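Local coordinates for protein bifunctional enzyme cysn/cysc (Mycobacterium tuberculosis, PDB 4BZP) that catalyses the ATP-dependent 3'-phosphorylation of adenylyl sulfate (APS) in sulfate activation, as the kinase part of the bifunctional enzyme CysN/CysC, at residues 37-42 and 78-83; 4-9 and 105-110. All coordinates share one frame; numbering follows the deposited sequence. Where two conformers were deposited one is given.

Contact 1: 37-42 and 78-83; sequences YVLDGD and HLVLVP
The ring of Tyr37, the residue paired with Val80 across the contact, takes Leu39 CD1 at its edge, in the ring plane; its side chain also packs on Leu73 of helix 56-75 and on Cys76 of the second subunit. The ring of Pro83 is embraced by three residues: its CD lies 3.3 Å from Leu39 O, its CG is 3.8 Å from Asp40 OD2, and the Val38 side chain crosses it at about a right angle, through CG1. The side chain of Pro83 lies about 5 Å from the bound ADP. With chi1 at 176°, Val38 turns CG1 to this proline and leaves CG2 beside Leu81 CD1, 4.1 Å away. Leu39 CB meets Val80 CG1 on the other side, where Leu66 and Val69 of helix 56-75 also pack on Leu39.

Parallel pairing runs through Tyr37 N to Leu79 O (2.9 Å), Leu81 N to Tyr37 O (2.9 Å) and Leu39 N to Leu81 O (2.8 Å). Leu39 O finds no N-H at residue 83 and is approached by Pro83 CD and the CA-H of Val82. That is consistent with the pairing stopping at the proline, while 37-42 turns into helix 41-44, N-capped by Asp40 OD1, which accepts from Asp42 N.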
loop_
_atom_site.group_PDB
_atom_site.type_symbol
_atom_site.label_atom_id
_atom_site.label_comp_id
_atom_site.label_asym_id
_atom_site.label_seq_id
_atom_site.Cartn_x
_atom_site.Cartn_y
_atom_site.Cartn_z
ATOM N N TYR A 37 -12.304 -4.083 -0.254
ATOM C CA TYR A 37 -11.669 -3.057 0.534
ATOM C C TYR A 37 -11.837 -1.721 -0.124
ATOM O O TYR A 37 -11.505 -1.571 -1.294
ATOM C CB TYR A 37 -10.175 -3.358 0.611
ATOM C CG TYR A 37 -9.428 -2.438 1.535
ATOM C CD1 TYR A 37 -9.410 -2.673 2.905
ATOM C CD2 TYR A 37 -8.769 -1.328 1.050
ATOM C CE1 TYR A 37 -8.712 -1.823 3.760
ATOM C CE2 TYR A 37 -8.109 -0.476 1.877
ATOM C CZ TYR A 37 -8.055 -0.751 3.216
ATOM O OH TYR A 37 -7.381 0.089 4.038
ATOM N N VAL A 38 -12.302 -0.759 0.650
ATOM C CA VAL A 38 -12.467 0.613 0.181
ATOM C C VAL A 38 -11.210 1.367 0.492
ATOM O O VAL A 38 -10.853 1.545 1.676
ATOM C CB VAL A 38 -13.698 1.322 0.796
ATOM C CG1 VAL A 38 -13.752 2.772 0.333
ATOM C CG2 VAL A 38 -14.961 0.576 0.426
ATOM N N LEU A 39 -10.494 1.765 -0.547
ATOM C CA LEU A 39 -9.248 2.482 -0.464
ATOM C C LEU A 39 -9.506 3.947 -0.731
ATOM O O LEU A 39 -9.711 4.371 -1.880
ATOM C CB LEU A 39 -8.272 1.874 -1.471
ATOM C CG LEU A 39 -6.892 2.542 -1.497
ATOM C CD1 LEU A 39 -6.151 2.269 -0.224
ATOM C CD2 LEU A 39 -6.110 2.070 -2.702
ATOM N N ASP A 40 -9.532 4.695 0.360
ATOM C CA ASP A 40 -9.918 6.117 0.278
ATOM C C ASP A 40 -8.670 6.950 0.599
ATOM O O ASP A 40 -8.050 6.802 1.658
ATOM C CB ASP A 40 -11.085 6.410 1.224
ATOM C CG ASP A 40 -11.733 7.803 0.985
ATOM O OD1 ASP A 40 -11.025 8.786 0.748
ATOM O OD2 ASP A 40 -12.980 7.904 1.033
ATOM N N GLY A 41 -8.333 7.788 -0.360
ATOM C CA GLY A 41 -7.201 8.715 -0.237
ATOM C C GLY A 41 -7.264 9.598 1.004
ATOM O O GLY A 41 -6.227 9.957 1.572
ATOM N N ASP A 42 -8.457 9.979 1.440
ATOM C CA ASP A 42 -8.545 10.832 2.627
ATOM C C ASP A 42 -7.939 10.113 3.834
ATOM O O ASP A 42 -7.175 10.741 4.601
ATOM C CB ASP A 42 -9.984 11.274 2.907
ATOM C CG ASP A 42 -10.465 12.348 1.930
ATOM O OD1 ASP A 42 -9.647 12.856 1.134
ATOM O OD2 ASP A 42 -11.673 12.715 1.988
ATOM N N HIS A 78 -7.777 -8.894 -3.048
ATOM C CA HIS A 78 -8.910 -8.060 -2.703
ATOM C C HIS A 78 -9.590 -7.403 -3.910
ATOM O O HIS A 78 -8.919 -7.085 -4.889
ATOM C CB HIS A 78 -8.451 -6.930 -1.767
ATOM C CG HIS A 78 -7.789 -7.409 -0.528
ATOM N ND1 HIS A 78 -8.511 -7.791 0.577
ATOM C CD2 HIS A 78 -6.494 -7.545 -0.215
ATOM C CE1 HIS A 78 -7.659 -8.160 1.535
ATOM N NE2 HIS A 78 -6.434 -8.040 1.063
ATOM N N LEU A 79 -10.892 -7.181 -3.752
ATOM C CA LEU A 79 -11.669 -6.370 -4.648
ATOM C C LEU A 79 -11.566 -4.964 -4.095
ATOM O O LEU A 79 -12.104 -4.667 -3.042
ATOM C CB LEU A 79 -13.112 -6.857 -4.726
ATOM C CG LEU A 79 -14.009 -6.210 -5.795
ATOM C CD1 LEU A 79 -14.400 -4.794 -5.457
ATOM C CD2 LEU A 79 -13.369 -6.277 -7.166
ATOM N N VAL A 80 -10.826 -4.113 -4.797
ATOM C CA VAL A 80 -10.478 -2.768 -4.320
ATOM C C VAL A 80 -11.437 -1.733 -4.904
ATOM O O VAL A 80 -11.674 -1.753 -6.105
ATOM C CB VAL A 80 -9.039 -2.388 -4.670
ATOM C CG1 VAL A 80 -8.624 -1.053 -4.046
ATOM C CG2 VAL A 80 -8.068 -3.480 -4.189
ATOM N N LEU A 81 -11.957 -0.869 -4.072
ATOM C CA LEU A 81 -12.932 0.160 -4.467
ATOM C C LEU A 81 -12.325 1.491 -4.136
ATOM O O LEU A 81 -11.994 1.741 -2.946
ATOM C CB LEU A 81 -14.214 -0.049 -3.694
ATOM C CG LEU A 81 -14.856 -1.409 -3.965
ATOM C CD1 LEU A 81 -15.550 -2.008 -2.763
ATOM C CD2 LEU A 81 -15.845 -1.290 -5.114
ATOM N N VAL A 82 -12.118 2.353 -5.128
ATOM C CA VAL A 82 -11.394 3.628 -4.932
ATOM C C VAL A 82 -12.326 4.770 -5.251
ATOM O O VAL A 82 -12.573 5.090 -6.434
ATOM C CB VAL A 82 -10.178 3.694 -5.840
ATOM C CG1 VAL A 82 -9.385 4.976 -5.558
ATOM C CG2 VAL A 82 -9.309 2.474 -5.662
ATOM N N PRO A 83 -12.857 5.439 -4.200
ATOM C CA PRO A 83 -13.802 6.523 -4.439
ATOM C C PRO A 83 -13.217 7.916 -4.512
ATOM O O PRO A 83 -13.799 8.865 -3.890
ATOM C CB PRO A 83 -14.715 6.408 -3.238
ATOM C CG PRO A 83 -13.822 5.962 -2.142
ATOM C CD PRO A 83 -12.872 5.005 -2.789
#

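Contact 2: 4-9 and 105-110; sequences RGKTVW and DFFEVF
Trp9 and Phe106 meet where the contact is tightest. The far end of the Phe106 ring pushes against the start of the indole side chain, with Phe106 CZ 3.4 Å from Trp9 CB and 3.5 Å from Trp9 CG. The phenyl ring and the five-membered indole ring are inclined at 33°, an oblique meeting that is neither a stack nor a T-shape. A chi1 of 178° sends the phenyl ring along its strand, so that its tip reaches Trp9 beyond Thr7, its own partner in register. On the opposite face, that of Val8 and Phe107, Val8 CG1 meets Val109 CG2 at 3.5 Å. Four backbone hydrogen bonds join the strands, from Thr7 N to Asp105 O at one end to Val109 N to Trp9 O at the other.

The solvent side begins at Lys6 and Asp105, whose side chains run side by side in the same direction. Lys6 NZ and Asp105 OD2 stay 4.3 Å apart, too far for a salt bridge, and a water joins them, accepting from NZ at 2.7 Å and donating to OD2 at 3.0 Å. That water lies in the plane of the Phe107 ring, at its edge. A second water donates to Gly5 O and accepts from Asp105 N, continuing the link where direct strand pairing has stopped.

Helix 89-101 packs on the Trp9 and Phe106 face: Ala95 touches both side chains, and His99 bonds Thr7 OG1 and meets the Phe106 ring. Glu108 is salt-bridged to Arg92 of the same helix. On the Val8 and Phe107 face, Leu172 of helix 161-173 meets both side chains, while strand 79-82 borders strand 6-11 along its remaining edge.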
loop_
_atom_site.group_PDB
_atom_site.type_symbol
_atom_site.label_atom_id
_atom_site.label_comp_id
_atom_site.label_asym_id
_atom_site.label_seq_id
_atom_site.Cartn_x
_atom_site.Cartn_y
_atom_site.Cartn_z
ATOM N N ARG A 4 -6.074 -13.377 -7.992
ATOM C CA ARG A 4 -5.980 -11.924 -8.089
ATOM C C ARG A 4 -7.339 -11.256 -8.004
ATOM O O ARG A 4 -8.358 -11.725 -8.540
ATOM C CB ARG A 4 -5.366 -11.516 -9.439
ATOM C CG ARG A 4 -3.853 -11.458 -9.449
ATOM C CD ARG A 4 -3.392 -11.365 -10.899
ATOM N NE ARG A 4 -1.950 -11.319 -10.999
ATOM C CZ ARG A 4 -1.272 -11.294 -12.147
ATOM N NH1 ARG A 4 -1.909 -11.282 -13.340
ATOM N NH2 ARG A 4 0.064 -11.289 -12.089
ATOM N N GLY A 5 -7.336 -10.143 -7.279
ATOM C CA GLY A 5 -8.483 -9.267 -7.213
ATOM C C GLY A 5 -8.521 -8.308 -8.414
ATOM O O GLY A 5 -7.873 -8.526 -9.430
ATOM N N LYS A 6 -9.270 -7.266 -8.247
ATOM C CA LYS A 6 -9.578 -6.321 -9.305
ATOM C C LYS A 6 -9.786 -4.997 -8.644
ATOM O O LYS A 6 -10.037 -4.928 -7.425
ATOM C CB LYS A 6 -10.902 -6.697 -9.969
ATOM C CG LYS A 6 -11.032 -8.126 -10.451
ATOM C CD LYS A 6 -12.332 -8.439 -11.102
ATOM C CE LYS A 6 -12.359 -9.939 -11.473
ATOM N NZ LYS A 6 -13.750 -10.276 -11.876
ATOM N N THR A 7 -9.769 -3.934 -9.456
ATOM C CA THR A 7 -10.026 -2.577 -8.961
ATOM C C THR A 7 -11.170 -1.874 -9.647
ATOM O O THR A 7 -11.243 -1.850 -10.876
ATOM C CB THR A 7 -8.766 -1.686 -9.078
ATOM O OG1 THR A 7 -7.741 -2.263 -8.236
ATOM C CG2 THR A 7 -9.006 -0.223 -8.669
ATOM N N VAL A 8 -12.075 -1.305 -8.843
ATOM C CA VAL A 8 -13.085 -0.399 -9.313
ATOM C C VAL A 8 -12.663 1.018 -8.964
ATOM O O VAL A 8 -12.535 1.345 -7.784
ATOM C CB VAL A 8 -14.447 -0.715 -8.667
ATOM C CG1 VAL A 8 -15.501 0.255 -9.183
ATOM C CG2 VAL A 8 -14.840 -2.147 -8.939
ATOM N N TRP A 9 -12.440 1.849 -9.965
ATOM C CA TRP A 9 -11.925 3.215 -9.830
ATOM C C TRP A 9 -13.067 4.142 -10.123
ATOM O O TRP A 9 -13.497 4.303 -11.309
ATOM C CB TRP A 9 -10.777 3.428 -10.802
ATOM C CG TRP A 9 -9.953 4.646 -10.601
ATOM C CD1 TRP A 9 -10.172 5.856 -11.115
ATOM C CD2 TRP A 9 -8.738 4.737 -9.814
ATOM N NE1 TRP A 9 -9.192 6.725 -10.682
ATOM C CE2 TRP A 9 -8.285 6.048 -9.913
ATOM C CE3 TRP A 9 -7.993 3.837 -9.055
ATOM C CZ2 TRP A 9 -7.102 6.480 -9.265
ATOM C CZ3 TRP A 9 -6.846 4.307 -8.422
ATOM C CH2 TRP A 9 -6.462 5.579 -8.536
ATOM N N ASP A 105 -7.342 -6.470 -13.485
ATOM C CA ASP A 105 -8.560 -5.887 -14.054
ATOM C C ASP A 105 -8.885 -4.550 -13.382
ATOM O O ASP A 105 -8.773 -4.394 -12.166
ATOM C CB ASP A 105 -9.748 -6.808 -13.830
ATOM C CG ASP A 105 -9.770 -8.018 -14.742
ATOM O OD1 ASP A 105 -8.927 -8.191 -15.637
ATOM O OD2 ASP A 105 -10.721 -8.788 -14.529
ATOM N N PHE A 106 -9.313 -3.586 -14.190
ATOM C CA PHE A 106 -9.581 -2.232 -13.769
ATOM C C PHE A 106 -10.849 -1.765 -14.430
ATOM O O PHE A 106 -11.017 -1.922 -15.658
ATOM C CB PHE A 106 -8.399 -1.342 -14.199
ATOM C CG PHE A 106 -8.521 0.143 -13.888
ATOM C CD1 PHE A 106 -9.169 1.016 -14.760
ATOM C CD2 PHE A 106 -7.947 0.656 -12.747
ATOM C CE1 PHE A 106 -9.279 2.347 -14.461
ATOM C CE2 PHE A 106 -8.000 2.022 -12.483
ATOM C CZ PHE A 106 -8.649 2.867 -13.343
ATOM N N PHE A 107 -11.732 -1.169 -13.642
ATOM C CA PHE A 107 -12.993 -0.635 -14.143
ATOM C C PHE A 107 -13.114 0.817 -13.751
ATOM O O PHE A 107 -13.022 1.151 -12.583
ATOM C CB PHE A 107 -14.157 -1.431 -13.588
ATOM C CG PHE A 107 -14.078 -2.891 -13.844
ATOM C CD1 PHE A 107 -14.588 -3.416 -14.992
ATOM C CD2 PHE A 107 -13.472 -3.731 -12.913
ATOM C CE1 PHE A 107 -14.521 -4.790 -15.227
ATOM C CE2 PHE A 107 -13.385 -5.093 -13.151
ATOM C CZ PHE A 107 -13.912 -5.607 -14.305
ATOM N N GLU A 108 -13.368 1.676 -14.725
ATOM C CA GLU A 108 -13.615 3.111 -14.542
ATOM C C GLU A 108 -15.125 3.270 -14.394
ATOM O O GLU A 108 -15.874 3.024 -15.367
ATOM C CB GLU A 108 -13.058 3.999 -15.700
ATOM C CG GLU A 108 -13.292 5.514 -15.452
ATOM C CD GLU A 108 -13.103 6.440 -16.639
ATOM O OE1 GLU A 108 -13.732 6.158 -17.634
ATOM O OE2 GLU A 108 -12.358 7.448 -16.593
ATOM N N VAL A 109 -15.579 3.689 -13.240
ATOM C CA VAL A 109 -16.995 3.849 -12.939
ATOM C C VAL A 109 -17.276 5.310 -12.714
ATOM O O VAL A 109 -16.723 5.958 -11.807
ATOM C CB VAL A 109 -17.413 3.023 -11.749
ATOM C CG1 VAL A 109 -18.869 3.312 -11.421
ATOM C CG2 VAL A 109 -17.186 1.538 -12.025
ATOM N N PHE A 110 -18.088 5.926 -13.582
ATOM C CA PHE A 110 -18.421 7.336 -13.527
ATOM C C PHE A 110 -19.729 7.585 -12.798
ATOM O O PHE A 110 -20.782 7.128 -13.267
ATOM C CB PHE A 110 -18.497 7.844 -14.956
ATOM C CG PHE A 110 -18.855 9.305 -15.122
ATOM C CD1 PHE A 110 -18.609 10.258 -14.168
ATOM C CD2 PHE A 110 -19.418 9.720 -16.339
ATOM C CE1 PHE A 110 -18.973 11.565 -14.381
ATOM C CE2 PHE A 110 -19.730 11.063 -16.575
ATOM C CZ PHE A 110 -19.505 11.974 -15.580
HETATM O O HOH W 1 -7.574 -8.876 -12.049
HETATM O O HOH W 2 -13.732 -9.041 -14.325
#

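Contacts 1 and 2 belong to one five-stranded parallel sheet, their centres about 10 Å apart. Along the chain the segments come as 4-9, 37-42, 78-83 and 105-110, so contact 1 is nested within the loop that contact 2 closes. Val80 N probably bonds to Lys6 O, and Val80 O to Val8 N, joining the contacts directly. The order 36-38, 79-82, 6-11, 106-111, 153-155, with helices on both faces, fits a P-loop kinase fold. Strand 6-11 leads into the P-loop, whose Gly15 lies in the turn and whose Lys18 and Ser19 start helix 18-31, all in the ADP pocket. Contact 2 pairs this strand with 106-111; contact 1 reaches its other side through 79-82.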